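Local coordinates for protein monoglyceride lipase (Saccharomyces cerevisiae, PDB 4ZWN) that hydrolyses monoacylglycerols to free fatty acids and glycerol, preferring monounsaturated acyl chains, and also breaks down fatty acid ethyl esters, at residues 63-68 with 90-95; 139-144 with 165-170; 263-268 with 293-298. The protein carries 2 engineered substitutions. All blocks are in the same frame, centred on the assembly; numbering follows the deposited sequence.

Interaction 1: residues 63-68 with 90-95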
# COMPACT_ATOMS: atom_id res chain seq x y z
N ARG A 63 -6.28 -13.91 5.16
CA ARG A 63 -6.30 -13.14 3.92
C ARG A 63 -5.71 -11.74 4.14
O ARG A 63 -5.97 -11.11 5.17
CB ARG A 63 -7.72 -13.02 3.37
CG ARG A 63 -7.81 -12.31 2.03
CD ARG A 63 -9.24 -12.19 1.54
NE ARG A 63 -9.87 -13.50 1.36
CZ ARG A 63 -11.03 -13.69 0.75
NH1 ARG A 63 -11.70 -12.65 0.25
NH2 ARG A 63 -11.53 -14.91 0.63
N VAL A 64 -4.92 -11.27 3.18
CA VAL A 64 -4.34 -9.94 3.28
C VAL A 64 -4.89 -9.00 2.20
O VAL A 64 -4.81 -9.29 1.01
CB VAL A 64 -2.80 -9.97 3.16
CG1 VAL A 64 -2.22 -8.63 3.56
CG2 VAL A 64 -2.21 -11.08 4.02
N LEU A 65 -5.46 -7.88 2.64
CA LEU A 65 -5.95 -6.84 1.74
C LEU A 65 -4.81 -5.89 1.38
O LEU A 65 -4.23 -5.24 2.25
CB LEU A 65 -7.10 -6.07 2.40
CG LEU A 65 -8.22 -5.47 1.54
CD1 LEU A 65 -9.18 -4.68 2.41
CD2 LEU A 65 -7.68 -4.60 0.41
N LEU A 66 -4.50 -5.79 0.09
CA LEU A 66 -3.38 -4.96 -0.33
C LEU A 66 -3.84 -3.61 -0.88
O LEU A 66 -4.61 -3.54 -1.84
CB LEU A 66 -2.54 -5.69 -1.38
CG LEU A 66 -2.09 -7.11 -1.03
CD1 LEU A 66 -1.09 -7.61 -2.05
CD2 LEU A 66 -1.50 -7.18 0.36
N ILE A 67 -3.36 -2.53 -0.26
CA ILE A 67 -3.63 -1.18 -0.73
C ILE A 67 -2.41 -0.63 -1.44
O ILE A 67 -1.41 -0.28 -0.80
CB ILE A 67 -4.02 -0.24 0.43
CG1 ILE A 67 -5.08 -0.88 1.31
CG2 ILE A 67 -4.50 1.10 -0.11
CD1 ILE A 67 -5.45 -0.06 2.52
N HIS A 68 -2.47 -0.55 -2.77
CA HIS A 68 -1.32 -0.14 -3.57
C HIS A 68 -1.00 1.34 -3.39
O HIS A 68 -1.81 2.10 -2.85
CB HIS A 68 -1.54 -0.45 -5.05
CG HIS A 68 -2.59 0.39 -5.71
ND1 HIS A 68 -2.37 1.69 -6.10
CD2 HIS A 68 -3.87 0.10 -6.07
CE1 HIS A 68 -3.46 2.18 -6.66
NE2 HIS A 68 -4.39 1.23 -6.66
N GLU A 90 -4.24 -15.90 1.55
CA GLU A 90 -5.00 -15.32 0.45
C GLU A 90 -4.70 -13.83 0.33
O GLU A 90 -4.37 -13.17 1.32
CB GLU A 90 -6.50 -15.53 0.67
CG GLU A 90 -6.94 -16.98 0.63
CD GLU A 90 -8.41 -17.16 0.93
OE1 GLU A 90 -9.02 -16.22 1.50
OE2 GLU A 90 -8.97 -18.23 0.60
N SER A 91 -4.80 -13.31 -0.88
CA SER A 91 -4.62 -11.88 -1.11
C SER A 91 -5.82 -11.28 -1.84
O SER A 91 -6.45 -11.94 -2.66
CB SER A 91 -3.35 -11.60 -1.91
OG SER A 91 -2.19 -11.93 -1.17
N PHE A 92 -6.12 -10.03 -1.52
CA PHE A 92 -7.10 -9.27 -2.27
C PHE A 92 -6.56 -7.87 -2.51
O PHE A 92 -6.14 -7.19 -1.58
CB PHE A 92 -8.44 -9.20 -1.52
CG PHE A 92 -9.54 -8.56 -2.33
CD1 PHE A 92 -9.69 -7.18 -2.36
CD2 PHE A 92 -10.43 -9.34 -3.05
CE1 PHE A 92 -10.71 -6.60 -3.10
CE2 PHE A 92 -11.44 -8.76 -3.80
CZ PHE A 92 -11.58 -7.39 -3.82
N THR A 93 -6.56 -7.46 -3.77
CA THR A 93 -6.16 -6.10 -4.11
C THR A 93 -7.08 -5.56 -5.20
O THR A 93 -7.73 -6.32 -5.92
CB THR A 93 -4.70 -6.03 -4.58
OG1 THR A 93 -4.29 -4.66 -4.68
CG2 THR A 93 -4.52 -6.70 -5.93
N PHE A 94 -7.15 -4.24 -5.30
CA PHE A 94 -7.96 -3.61 -6.32
C PHE A 94 -7.29 -2.32 -6.76
O PHE A 94 -6.67 -1.63 -5.96
CB PHE A 94 -9.38 -3.33 -5.79
CG PHE A 94 -9.42 -2.33 -4.66
CD1 PHE A 94 -9.17 -2.72 -3.36
CD2 PHE A 94 -9.72 -1.00 -4.91
CE1 PHE A 94 -9.22 -1.80 -2.32
CE2 PHE A 94 -9.77 -0.07 -3.88
CZ PHE A 94 -9.52 -0.48 -2.58
N ASP A 95 -7.40 -2.01 -8.05
CA ASP A 95 -6.94 -0.72 -8.54
C ASP A 95 -7.88 0.35 -8.00
O ASP A 95 -9.08 0.34 -8.29
CB ASP A 95 -6.90 -0.69 -10.08
CG ASP A 95 -5.82 -1.60 -10.65
OD1 ASP A 95 -4.97 -2.10 -9.88
OD2 ASP A 95 -5.80 -1.80 -11.88
O HOH W 1 -5.26 -1.46 -3.43
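The guanidinium of R63 meets the carboxylate of E90 with its edge: OE1 of E90 lies near the guanidinium plane, 2.9 Å from NE of R63 and 3.0 Å from NH2 of R63. This is a side-on salt bridge in which both nitrogens reach one oxygen, and they come from the same face of the carboxylate, the two planes being 51° apart. A bend at chi3 (-60°) in the otherwise extended R63 chain turns NE and NH2 back onto that oxygen. The second carboxylate oxygen, OE2, pairs with K134, while NH1 of R63 goes to E130 and N127. An alanine here would remove both donors, probably leaving OE1 of E90 without its mates and the E130 side chain without R63.

Farther along the same face of the sheet, CD2 of L65 touches two aromatic edges, CD1 of F92 at 4.3 Å and CE1 of F94 at 4.2 Å. The H68 ring likewise presents its edge to O of F94, and its NE2 bonds to the backbone N of Q96. Over one face of the F94 ring sits a water, toward the rim; it donates to O of L66 and O of F94 and accepts from N of H68, bridging the two strands where the ladder ends.

Between the strands the parallel ladder runs from N of V64 to O of E90, from N of F92 to O of V64, and from N of L66 to O of F92, the last at 2.7 Å and nearly straight (171°). Helix 78-86 links the two strands in a beta-alpha-beta crossover and covers the face of L66 and S91; helix 113-134 packs on the face of R63, L65 and F92. Strand 44-51 flanks 90-95, and strand 138-143 flanks 63-68.

Interaction 2: residues 139-144 with 165-170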
# COMPACT_ATOMS: atom_id res chain seq x y z
N PHE A 139 -6.19 -9.26 7.23
CA PHE A 139 -5.13 -8.30 7.51
C PHE A 139 -5.10 -7.21 6.45
O PHE A 139 -5.57 -7.41 5.33
CB PHE A 139 -3.77 -9.00 7.59
CG PHE A 139 -3.65 -9.96 8.74
CD1 PHE A 139 -4.04 -11.29 8.60
CD2 PHE A 139 -3.14 -9.54 9.96
CE1 PHE A 139 -3.92 -12.17 9.66
CE2 PHE A 139 -3.03 -10.42 11.02
CZ PHE A 139 -3.42 -11.74 10.87
N MET A 140 -4.56 -6.05 6.81
CA MET A 140 -4.49 -4.92 5.89
C MET A 140 -3.05 -4.48 5.64
O MET A 140 -2.29 -4.24 6.58
CB MET A 140 -5.33 -3.75 6.42
CG MET A 140 -5.33 -2.52 5.52
SD MET A 140 -6.47 -1.23 6.08
CE MET A 140 -8.05 -2.05 5.83
N TRP A 141 -2.69 -4.38 4.37
CA TRP A 141 -1.34 -4.03 3.95
C TRP A 141 -1.38 -2.85 2.99
O TRP A 141 -2.29 -2.75 2.17
CB TRP A 141 -0.67 -5.24 3.28
CG TRP A 141 0.70 -4.99 2.69
CD1 TRP A 141 1.90 -5.27 3.27
CD2 TRP A 141 1.00 -4.46 1.39
NE1 TRP A 141 2.93 -4.93 2.42
CE2 TRP A 141 2.40 -4.43 1.26
CE3 TRP A 141 0.21 -3.99 0.32
CZ2 TRP A 141 3.04 -3.96 0.11
CZ3 TRP A 141 0.85 -3.52 -0.82
CH2 TRP A 141 2.25 -3.51 -0.91
N GLY A 142 -0.41 -1.96 3.10
CA GLY A 142 -0.35 -0.80 2.22
C GLY A 142 1.06 -0.34 1.98
O GLY A 142 1.90 -0.37 2.88
N HIS A 143 1.34 0.10 0.75
CA HIS A 143 2.66 0.63 0.42
C HIS A 143 2.59 2.12 0.09
O HIS A 143 1.72 2.56 -0.65
CB HIS A 143 3.28 -0.12 -0.75
CG HIS A 143 4.53 0.51 -1.26
ND1 HIS A 143 5.70 0.53 -0.53
CD2 HIS A 143 4.80 1.16 -2.42
CE1 HIS A 143 6.64 1.16 -1.22
NE2 HIS A 143 6.12 1.55 -2.37
N SER A 144 3.54 2.88 0.64
CA SER A 144 3.65 4.33 0.41
C SER A 144 2.28 4.97 0.65
O SER A 144 1.78 4.97 1.77
CB SER A 144 4.13 4.58 -1.02
OG SER A 144 4.56 5.92 -1.17
N GLY A 165 -4.81 -7.25 11.81
CA GLY A 165 -3.49 -6.66 11.88
C GLY A 165 -3.21 -5.68 10.76
O GLY A 165 -3.81 -5.76 9.69
N TYR A 166 -2.30 -4.75 11.01
CA TYR A 166 -1.96 -3.73 10.03
C TYR A 166 -0.49 -3.79 9.65
O TYR A 166 0.38 -3.88 10.51
CB TYR A 166 -2.31 -2.34 10.56
CG TYR A 166 -3.78 -2.13 10.81
CD1 TYR A 166 -4.35 -2.47 12.03
CD2 TYR A 166 -4.61 -1.61 9.82
CE1 TYR A 166 -5.70 -2.28 12.26
CE2 TYR A 166 -5.96 -1.42 10.05
CZ TYR A 166 -6.50 -1.76 11.27
OH TYR A 166 -7.84 -1.58 11.51
N ILE A 167 -0.22 -3.74 8.35
CA ILE A 167 1.14 -3.76 7.84
C ILE A 167 1.39 -2.55 6.95
O ILE A 167 0.66 -2.32 5.98
CB ILE A 167 1.44 -5.04 7.05
CG1 ILE A 167 1.09 -6.27 7.90
CG2 ILE A 167 2.89 -5.06 6.61
CD1 ILE A 167 1.10 -7.56 7.13
N GLY A 168 2.42 -1.78 7.28
CA GLY A 168 2.80 -0.64 6.47
C GLY A 168 4.11 -0.87 5.74
O GLY A 168 5.09 -1.31 6.34
N SER A 169 4.13 -0.57 4.45
CA SER A 169 5.34 -0.67 3.64
C SER A 169 5.81 0.72 3.24
O SER A 169 5.24 1.33 2.33
CB SER A 169 5.09 -1.52 2.40
OG SER A 169 6.18 -1.43 1.49
N GLY A 170 6.86 1.19 3.91
CA GLY A 170 7.34 2.56 3.75
C GLY A 170 6.20 3.55 3.61
O GLY A 170 6.08 4.21 2.58
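W141 lays the CD1 corner of its indole against CG2 of I167, 3.5 Å away, while farther round the ring CZ2 comes to 3.9 Å from CB of S169. Its CG stands opposite the backbone N (chi1 175°), which carries the indole along its own strand so that it reaches from I167 to S169 of strand 165-169. On the other face of the sheet M140 makes a Met-aromatic contact with Y166: SD approaches the ring at its edge, 4.0 Å from CE2 of Y166. The hydroxyl of Y166 is held elsewhere, by O of K160.

At the end of the strands, ND1 of H143 and OG of S169 are hydrogen-bonded at 2.9 Å, the hydroxyl lying near the imidazole plane; ND1 has a second, weak bond to O of S169. That carbonyl also takes the N-H of S144 at 2.9 Å in an almost straight bond (168°), so the backbone is still tied to the neighbouring strand as it enters the nucleophile elbow. S144, the inferred nucleophile of the GXSXG motif, has a positive phi (50°), the strained turn expected there, and its OG bonds to N275 beside H302. G165 lies close to the F139 ring, and a CB at that position would collide with CD2 of F139.

Helix 145-156 follows the elbow, completes the crossover to strand 165-169 and covers M140 and Y166. Helix 310-326 packs against F139, W141 and I167 on the opposite face, while strands 62-67 and 264-269 flank the pair within the sheet.

Interaction 3: residues 263-268 with 293-298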
# COMPACT_ATOMS: atom_id res chain seq x y z
N PRO A 263 -2.31 -5.32 16.49
CA PRO A 263 -0.91 -5.49 16.08
C PRO A 263 -0.53 -4.63 14.88
O PRO A 263 -1.23 -4.61 13.87
CB PRO A 263 -0.82 -6.99 15.74
CG PRO A 263 -2.22 -7.45 15.57
CD PRO A 263 -3.06 -6.58 16.45
N VAL A 264 0.58 -3.90 15.02
CA VAL A 264 1.11 -3.07 13.94
C VAL A 264 2.54 -3.44 13.63
O VAL A 264 3.32 -3.74 14.53
CB VAL A 264 1.10 -1.56 14.31
CG1 VAL A 264 0.50 -0.75 13.17
CG2 VAL A 264 0.39 -1.32 15.62
N ILE A 265 2.89 -3.42 12.35
CA ILE A 265 4.28 -3.53 11.99
C ILE A 265 4.54 -2.68 10.74
O ILE A 265 3.78 -2.72 9.77
CB ILE A 265 4.73 -4.99 11.76
CG1 ILE A 265 6.24 -5.10 11.57
CG2 ILE A 265 3.96 -5.66 10.61
CD1 ILE A 265 6.81 -6.49 11.79
N ILE A 266 5.59 -1.87 10.80
CA ILE A 266 5.98 -1.07 9.66
C ILE A 266 7.31 -1.56 9.11
O ILE A 266 8.27 -1.77 9.89
CB ILE A 266 6.07 0.43 10.00
CG1 ILE A 266 4.66 1.01 10.29
CG2 ILE A 266 6.71 1.20 8.85
CD1 ILE A 266 4.64 2.47 10.72
N MET A 267 7.37 -1.78 7.79
CA MET A 267 8.63 -2.17 7.18
C MET A 267 9.05 -1.09 6.19
O MET A 267 8.24 -0.66 5.34
CB MET A 267 8.51 -3.51 6.51
CG MET A 267 7.86 -4.49 7.43
SD MET A 267 7.09 -5.92 6.72
CE MET A 267 6.71 -6.75 8.26
N HIS A 268 10.30 -0.65 6.30
CA HIS A 268 10.74 0.57 5.64
C HIS A 268 12.21 0.45 5.28
O HIS A 268 13.04 0.20 6.15
CB HIS A 268 10.50 1.77 6.56
CG HIS A 268 10.41 3.08 5.85
ND1 HIS A 268 9.54 4.07 6.24
CD2 HIS A 268 11.07 3.56 4.77
CE1 HIS A 268 9.66 5.10 5.43
NE2 HIS A 268 10.58 4.82 4.52
N GLU A 293 5.73 -2.61 16.08
CA GLU A 293 7.13 -2.79 15.72
C GLU A 293 7.50 -2.07 14.42
O GLU A 293 6.72 -2.04 13.47
CB GLU A 293 7.46 -4.28 15.59
CG GLU A 293 8.93 -4.57 15.30
CD GLU A 293 9.19 -6.03 15.03
OE1 GLU A 293 8.21 -6.81 14.97
OE2 GLU A 293 10.37 -6.41 14.87
N LEU A 294 8.70 -1.50 14.39
CA LEU A 294 9.27 -0.96 13.16
C LEU A 294 10.50 -1.76 12.75
O LEU A 294 11.39 -2.01 13.56
CB LEU A 294 9.64 0.51 13.34
CG LEU A 294 10.52 1.10 12.23
CD1 LEU A 294 9.78 1.13 10.90
CD2 LEU A 294 11.00 2.49 12.61
N LYS A 295 10.54 -2.18 11.49
CA LYS A 295 11.72 -2.83 10.94
C LYS A 295 12.33 -1.98 9.83
O LYS A 295 11.66 -1.61 8.86
CB LYS A 295 11.38 -4.22 10.40
CG LYS A 295 11.19 -5.28 11.48
CD LYS A 295 11.04 -6.67 10.88
CE LYS A 295 10.85 -7.73 11.96
NZ LYS A 295 11.99 -7.75 12.92
N LEU A 296 13.61 -1.65 9.99
CA LEU A 296 14.34 -0.90 8.99
C LEU A 296 15.30 -1.84 8.27
O LEU A 296 15.94 -2.67 8.91
CB LEU A 296 15.10 0.27 9.62
CG LEU A 296 14.24 1.35 10.26
CD1 LEU A 296 15.09 2.40 10.95
CD2 LEU A 296 13.35 2.00 9.21
N TYR A 297 15.39 -1.71 6.95
CA TYR A 297 16.20 -2.64 6.17
C TYR A 297 17.37 -1.95 5.47
O TYR A 297 17.17 -1.15 4.56
CB TYR A 297 15.33 -3.37 5.15
CG TYR A 297 14.28 -4.25 5.80
CD1 TYR A 297 14.53 -5.59 6.06
CD2 TYR A 297 13.04 -3.73 6.16
CE1 TYR A 297 13.57 -6.39 6.65
CE2 TYR A 297 12.08 -4.52 6.75
CZ TYR A 297 12.35 -5.85 7.00
OH TYR A 297 11.40 -6.65 7.59
N PRO A 298 18.57 -2.30 5.88
CA PRO A 298 19.78 -1.73 5.31
C PRO A 298 19.97 -2.11 3.87
O PRO A 298 19.79 -3.23 3.52
CB PRO A 298 20.86 -2.34 6.16
CG PRO A 298 20.20 -2.64 7.43
CD PRO A 298 18.85 -3.10 7.06
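The tight part of this contact is the backbone ladder and the aliphatic groups beside it. N of K295 points straight at O of I266, 2.8 Å away with an N-H...O angle of 178°, and N of I266 bonds to O of E293 at 2.9 Å. CD1 of L294 folds over the same strand, 3.4 Å from O of I266 and 3.7 Å from CG2 of I266. On the opposite face Y297 runs alongside M267 and offers its ring edge, with CE2 3.7 Å from CB of M267. The tyrosine hydroxyl is tied to D319 of helix 310-326, which fixes the far end of the ring.

The solvent side belongs to the second strand: residues 293-296 are partly exposed, whereas I265, I266, M267, H268 and Y297 are buried. The bond from N of E293 to O of V264 is weak. With chi1 at -176° the E293 chain swings out fully extended, alongside I265, whose CD1 lies 3.5 Å from OE1 of E293. OE2 of E293 forms a salt bridge with NZ of K295 at 2.9 Å; a bend at the end of the lysine chain (chi4 -58°) brings the amine round to it. The two charges pair within strand 292-297, an edge strand of the sheet, and K295 also lies against D319.

H268 turns its imidazole away from strand 292-297, its ring nitrogens bonded to S280 and to O of N275, while CB remains 3.9 Å from CD2 of L296. Helix 277-286 connects the strands and packs over I266 and L294. This is the C-terminal beta-alpha-beta crossover of an alpha/beta hydrolase, and H268 stands beside D272, the inferred acid of the charge relay, a short way beyond the end of its segment.

In the fold
The three contacts follow one another along the chain, each closing before the next opens, and all belong to one mixed eight-stranded sheet. Six of its strands, in the order 89-94, 62-67, 138-143, 165-169, 264-269, 292-297, carry them, so interaction 2 lies in the middle, its centre about 10 Å from the centres of the others; those of interactions 1 and 3 are about 19 Å apart. Probable hydrogen bonds join I67 to W141 and G170 to M267. Each contact pairs the parallel strands of a beta-alpha-beta unit of the alpha/beta hydrolase core. Neighbouring strand ends place G170, beside the elbow, about 5 Å from the inferred charge-relay acid D272, which lies between the segments of interaction 3.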